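Local structure of cycloalternan-forming enzyme (Listeria monocytogenes serovar 1/2a, 5F7U) at residues 294-299 / 727-732. The protein is a multidomain glycoside hydrolase family 31 protein that carries a TIM-barrel domain and a family 6 carbohydrate-binding module. The protein carries 1 engineered substitution. Numbering follows the deposited sequence.
Sequences ANKYGM and YPEDVN
The carboxylate of E729 is the flat group that K296 engages: NZ of K296 meets OE2 from above the carboxylate plane, tilted 38° out of it. The salt bridge measures 2.7 Å from K296 NZ to E729 OE2. Both partners reach for it with extended chains. In each, CG lies anti to the carbonyl carbon (chi1 -57° in K296, -61° in E729), and the two side chains cross at a slant, K296 CE coming within 3.9 Å of E729 CG. The ring of P728 packs against 294-296. Its CB is 3.9 Å from the carbonyl O of A294, while CG sits 4.4 Å from K296 CE. A294 answers with its methyl, CB lying 3.9 Å from P728 O, a carbonyl oxygen that accepts a hydrogen bond from R734. Q343, on helix 343-354, touches both K296 and P728 and so bridges the two sides. A type I beta turn from Y727 to D730 presents P728 and E729 at its two central positions, and D730 OD1 continues it with an Asx turn to N732 N. The result is a small domain interface: the hairpin loop joining strands 287-293 and 297-301 of the galactose mutarotase-like region meets a turn of the family 31 C-terminal region through one salt bridge beside a contact made by the proline.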
loop_
_atom_site.group_PDB
_atom_site.type_symbol
_atom_site.label_atom_id
_atom_site.label_comp_id
_atom_site.label_asym_id
_atom_site.label_seq_id
_atom_site.Cartn_x
_atom_site.Cartn_y
_atom_site.Cartn_z
ATOM N N ALA A 294 1.365 -15.604 -6.026
ATOM C CA ALA A 294 2.029 -16.430 -5.038
ATOM C C ALA A 294 2.752 -17.643 -5.661
ATOM O O ALA A 294 3.498 -18.335 -4.970
ATOM C CB ALA A 294 1.049 -16.842 -3.954
ATOM N N ASN A 295 2.565 -17.873 -6.964
ATOM C CA ASN A 295 3.397 -18.820 -7.722
ATOM C C ASN A 295 4.757 -18.268 -8.144
ATOM O O ASN A 295 5.450 -18.861 -8.973
ATOM C CB ASN A 295 2.621 -19.426 -8.902
ATOM C CG ASN A 295 1.593 -20.433 -8.429
ATOM O OD1 ASN A 295 1.432 -20.624 -7.218
ATOM N ND2 ASN A 295 0.876 -21.050 -9.349
ATOM N N LYS A 296 5.117 -17.119 -7.562
ATOM C CA LYS A 296 6.500 -16.587 -7.590
ATOM C C LYS A 296 6.869 -15.879 -8.903
ATOM O O LYS A 296 7.997 -16.011 -9.411
ATOM C CB LYS A 296 7.534 -17.669 -7.247
ATOM C CG LYS A 296 7.298 -18.329 -5.898
ATOM C CD LYS A 296 8.466 -19.218 -5.531
ATOM C CE LYS A 296 8.175 -19.866 -4.186
ATOM N NZ LYS A 296 9.279 -20.764 -3.761
ATOM N N TYR A 297 5.923 -15.110 -9.434
ATOM C CA TYR A 297 6.227 -14.211 -10.538
ATOM C C TYR A 297 5.306 -12.999 -10.433
ATOM O O TYR A 297 4.253 -13.051 -9.788
ATOM C CB TYR A 297 6.089 -14.914 -11.913
ATOM C CG TYR A 297 4.641 -15.233 -12.232
ATOM C CD1 TYR A 297 4.059 -16.410 -11.754
ATOM C CD2 TYR A 297 3.856 -14.343 -12.954
ATOM C CE1 TYR A 297 2.721 -16.695 -11.991
ATOM C CE2 TYR A 297 2.501 -14.609 -13.199
ATOM C CZ TYR A 297 1.959 -15.799 -12.722
ATOM O OH TYR A 297 0.642 -16.064 -12.935
ATOM N N GLY A 298 5.727 -11.915 -11.080
ATOM C CA GLY A 298 4.875 -10.763 -11.321
ATOM C C GLY A 298 4.654 -10.594 -12.811
ATOM O O GLY A 298 5.441 -11.095 -13.626
ATOM N N MET A 299 3.575 -9.895 -13.169
ATOM C CA MET A 299 3.335 -9.562 -14.584
ATOM C C MET A 299 2.991 -8.094 -14.637
ATOM O O MET A 299 2.120 -7.654 -13.914
ATOM C CB MET A 299 2.171 -10.374 -15.166
ATOM C CG MET A 299 1.899 -10.085 -16.654
ATOM S SD MET A 299 0.697 -11.222 -17.404
ATOM C CE MET A 299 1.644 -12.746 -17.436
ATOM N N TYR A 727 5.720 -14.996 2.803
ATOM C CA TYR A 727 5.524 -16.459 2.958
ATOM C C TYR A 727 4.665 -17.019 1.819
ATOM O O TYR A 727 3.555 -17.505 2.058
ATOM C CB TYR A 727 4.912 -16.783 4.331
ATOM C CG TYR A 727 5.691 -16.210 5.477
ATOM C CD1 TYR A 727 6.800 -16.881 6.010
ATOM C CD2 TYR A 727 5.353 -14.966 6.006
ATOM C CE1 TYR A 727 7.533 -16.324 7.056
ATOM C CE2 TYR A 727 6.069 -14.415 7.060
ATOM C CZ TYR A 727 7.163 -15.094 7.566
ATOM O OH TYR A 727 7.872 -14.513 8.607
ATOM N N PRO A 728 5.174 -16.956 0.567
ATOM C CA PRO A 728 4.292 -17.290 -0.550
ATOM C C PRO A 728 3.896 -18.755 -0.653
ATOM O O PRO A 728 2.850 -19.051 -1.239
ATOM C CB PRO A 728 5.106 -16.878 -1.782
ATOM C CG PRO A 728 6.526 -16.892 -1.321
ATOM C CD PRO A 728 6.469 -16.416 0.091
ATOM N N GLU A 729 4.700 -19.645 -0.075
ATOM C CA GLU A 729 4.393 -21.085 -0.127
ATOM C C GLU A 729 3.444 -21.515 0.972
ATOM O O GLU A 729 2.919 -22.634 0.935
ATOM C CB GLU A 729 5.666 -21.913 -0.010
ATOM C CG GLU A 729 6.654 -21.654 -1.130
ATOM C CD GLU A 729 7.798 -22.625 -1.106
ATOM O OE1 GLU A 729 8.072 -23.210 -0.025
ATOM O OE2 GLU A 729 8.404 -22.820 -2.170
ATOM N N ASP A 730 3.223 -20.639 1.944
ATOM C CA ASP A 730 2.410 -20.972 3.109
ATOM C C ASP A 730 0.931 -20.891 2.768
ATOM O O ASP A 730 0.380 -19.799 2.620
ATOM C CB ASP A 730 2.752 -20.053 4.274
ATOM C CG ASP A 730 2.125 -20.512 5.592
ATOM O OD1 ASP A 730 0.988 -21.052 5.587
ATOM O OD2 ASP A 730 2.766 -20.310 6.639
ATOM N N VAL A 731 0.290 -22.057 2.687
ATOM C CA VAL A 731 -1.123 -22.125 2.273
ATOM C C VAL A 731 -2.070 -21.324 3.173
ATOM O O VAL A 731 -3.138 -20.878 2.722
ATOM C CB VAL A 731 -1.623 -23.574 2.073
ATOM C CG1 VAL A 731 -0.836 -24.231 0.950
ATOM C CG2 VAL A 731 -1.509 -24.380 3.354
ATOM N N ASN A 732 -1.681 -21.135 4.433
ATOM C CA ASN A 732 -2.530 -20.398 5.354
ATOM C C ASN A 732 -2.407 -18.886 5.218
ATOM O O ASN A 732 -3.214 -18.164 5.770
ATOM C CB ASN A 732 -2.280 -20.816 6.795
ATOM C CG ASN A 732 -3.195 -21.956 7.222
ATOM O OD1 ASN A 732 -2.753 -23.077 7.300
ATOM N ND2 ASN A 732 -4.504 -21.662 7.456
#